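PDB 4IIW: Lmo1499 protein from Listeria monocytogenes, which probably acts as a membrane-bound lytic transglycosylase that cleaves nascent peptidoglycan strands within the chain and so ends their elongation. Local coordinates for residues K221-S226 with S303-A308. Residues are numbered along the deposited sequence; the frame is centred on the assembly and turned at random.
Sequences KFLTMS and SSMEAA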
loop_
_atom_site.group_PDB
_atom_site.type_symbol
_atom_site.label_atom_id
_atom_site.label_comp_id
_atom_site.label_asym_id
_atom_site.label_seq_id
_atom_site.Cartn_x
_atom_site.Cartn_y
_atom_site.Cartn_z
ATOM N N LYS B 221 -34.447 -39.899 -39.438
ATOM C CA LYS B 221 -35.437 -40.172 -38.367
ATOM C C LYS B 221 -34.766 -40.946 -37.235
ATOM O O LYS B 221 -35.057 -40.735 -36.073
ATOM C CB LYS B 221 -36.708 -40.874 -38.890
ATOM C CG LYS B 221 -37.565 -39.926 -39.739
ATOM C CD LYS B 221 -38.889 -40.510 -40.164
ATOM C CE LYS B 221 -39.723 -39.442 -40.880
ATOM N NZ LYS B 221 -41.002 -39.972 -41.464
ATOM N N PHE B 222 -33.838 -41.813 -37.593
ATOM C CA PHE B 222 -33.062 -42.567 -36.616
ATOM C C PHE B 222 -32.346 -41.655 -35.639
ATOM O O PHE B 222 -32.460 -41.817 -34.437
ATOM C CB PHE B 222 -32.038 -43.438 -37.348
ATOM C CG PHE B 222 -31.025 -44.092 -36.451
ATOM C CD1 PHE B 222 -31.423 -44.877 -35.384
ATOM C CD2 PHE B 222 -29.666 -43.999 -36.743
ATOM C CE1 PHE B 222 -30.489 -45.516 -34.582
ATOM C CE2 PHE B 222 -28.728 -44.637 -35.958
ATOM C CZ PHE B 222 -29.140 -45.399 -34.867
ATOM N N LEU B 223 -31.610 -40.689 -36.165
ATOM C CA LEU B 223 -30.875 -39.772 -35.306
ATOM C C LEU B 223 -31.800 -38.824 -34.569
ATOM O O LEU B 223 -31.449 -38.335 -33.494
ATOM C CB LEU B 223 -29.813 -39.001 -36.101
ATOM C CG LEU B 223 -28.732 -39.911 -36.699
ATOM C CD1 LEU B 223 -27.800 -39.114 -37.592
ATOM C CD2 LEU B 223 -27.972 -40.594 -35.584
ATOM N N THR B 224 -32.990 -38.579 -35.115
ATOM C CA THR B 224 -33.946 -37.714 -34.442
ATOM C C THR B 224 -34.435 -38.396 -33.154
ATOM O O THR B 224 -34.372 -37.800 -32.047
ATOM C CB THR B 224 -35.104 -37.362 -35.357
ATOM O OG1 THR B 224 -34.599 -36.632 -36.485
ATOM C CG2 THR B 224 -36.127 -36.512 -34.621
HETATM N N MSE B 225 -34.909 -39.641 -33.282
HETATM C CA MSE B 225 -35.336 -40.405 -32.096
HETATM C C MSE B 225 -34.246 -40.530 -31.107
HETATM O O MSE B 225 -34.462 -40.354 -29.922
HETATM C CB MSE B 225 -35.762 -41.836 -32.415
HETATM C CG MSE B 225 -37.204 -42.062 -32.271
HETATM SE SE MSE B 225 -37.863 -41.826 -30.450
HETATM C CE MSE B 225 -39.688 -42.132 -31.019
ATOM N N SER B 226 -33.076 -40.900 -31.591
ATOM C CA SER B 226 -31.948 -41.073 -30.705
ATOM C C SER B 226 -31.759 -39.828 -29.856
ATOM O O SER B 226 -31.601 -39.949 -28.653
ATOM C CB SER B 226 -30.677 -41.390 -31.493
ATOM O OG SER B 226 -30.818 -42.629 -32.155
ATOM N N SER B 303 -25.905 -45.958 -26.523
ATOM C CA SER B 303 -27.014 -46.340 -25.684
ATOM C C SER B 303 -28.345 -45.860 -26.294
ATOM O O SER B 303 -29.269 -46.643 -26.504
ATOM C CB SER B 303 -26.821 -45.773 -24.285
ATOM O OG SER B 303 -27.850 -46.234 -23.438
ATOM N N SER B 304 -28.425 -44.572 -26.591
ATOM C CA SER B 304 -29.631 -44.008 -27.183
ATOM C C SER B 304 -29.918 -44.556 -28.568
ATOM O O SER B 304 -31.078 -44.794 -28.914
ATOM C CB SER B 304 -29.543 -42.494 -27.238
ATOM O OG SER B 304 -29.636 -41.967 -25.929
HETATM N N MSE B 305 -28.881 -44.754 -29.369
HETATM C CA MSE B 305 -29.084 -45.296 -30.700
HETATM C C MSE B 305 -29.708 -46.692 -30.634
HETATM O O MSE B 305 -30.649 -46.958 -31.370
HETATM C CB MSE B 305 -27.793 -45.262 -31.507
HETATM C CG MSE B 305 -27.441 -43.858 -31.958
HETATM SE SE MSE B 305 -25.767 -43.781 -32.902
HETATM C CE MSE B 305 -25.656 -41.851 -33.154
ATOM N N GLU B 306 -29.196 -47.570 -29.760
ATOM C CA GLU B 306 -29.804 -48.894 -29.571
ATOM C C GLU B 306 -31.263 -48.781 -29.175
ATOM O O GLU B 306 -32.097 -49.539 -29.652
ATOM C CB GLU B 306 -29.115 -49.728 -28.483
ATOM C CG GLU B 306 -28.281 -50.911 -28.961
ATOM C CD GLU B 306 -28.160 -51.987 -27.868
ATOM O OE1 GLU B 306 -27.878 -53.167 -28.194
ATOM O OE2 GLU B 306 -28.386 -51.660 -26.678
ATOM N N ALA B 307 -31.555 -47.856 -28.273
ATOM C CA ALA B 307 -32.916 -47.650 -27.814
ATOM C C ALA B 307 -33.848 -47.298 -28.973
ATOM O O ALA B 307 -34.979 -47.775 -29.035
ATOM C CB ALA B 307 -32.958 -46.570 -26.750
ATOM N N ALA B 308 -33.357 -46.488 -29.900
ATOM C CA ALA B 308 -34.165 -46.048 -31.027
ATOM C C ALA B 308 -34.519 -47.208 -31.939
ATOM O O ALA B 308 -35.638 -47.296 -32.402
ATOM C CB ALA B 308 -33.434 -44.932 -31.830
#
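Selenomethionine Met305 packs against Phe222, Leu223 and Ser226 of helix 219-232; its flexible, unbranched chain can follow their uneven surface. Extended beyond CG, it brings CE within 3.6 Å of Leu223 CD2. Nearer its root it crosses Phe222 at about a right angle, CB lying 3.6 Å from the ring atom CZ. The selenium makes an oblique Met-aromatic contact, 5.2 Å from the ring centroid. Phe222 turns its CG away from its own backbone N (chi1 170°), which carries the ring across to helix 302-309; there its edge meets Met305 O, lying near the ring plane 3.5 Å from CE1.

Small residues let the backbones come close: the helix axes cross at an angle of 116°, and the CA atoms of Ser226 and Met305 are separated by 5.1 Å. Ala308 points its methyl at the other helix, where CB packs against Met225 CB and also touches Ser226 OG. That hydroxyl can sit among apolar atoms because it donates back to Phe222 O, one turn earlier, over 2.9 Å. The same carbonyl accepts Ser226 N from the opposite face of its plane, so two donors grip one buried oxygen.

Around this contact, Tyr208 meets the Phe222 ring, Tyr175 backs Leu223, and the Met225 side chain touches Phe246 and Tyr247 of helix 239-251. Ser304 sets CB against Ser226 O while its hydroxyl hydrogen-bonds Glu230. The arrangement is a buried helix-helix crossing within the YceG-like (MltG) fold, joining helix 302-309 to helix 219-232, whose last residue, Glu232, is predicted to be important for catalysis and lies about 8 Å from Ser304, side chain to side chain.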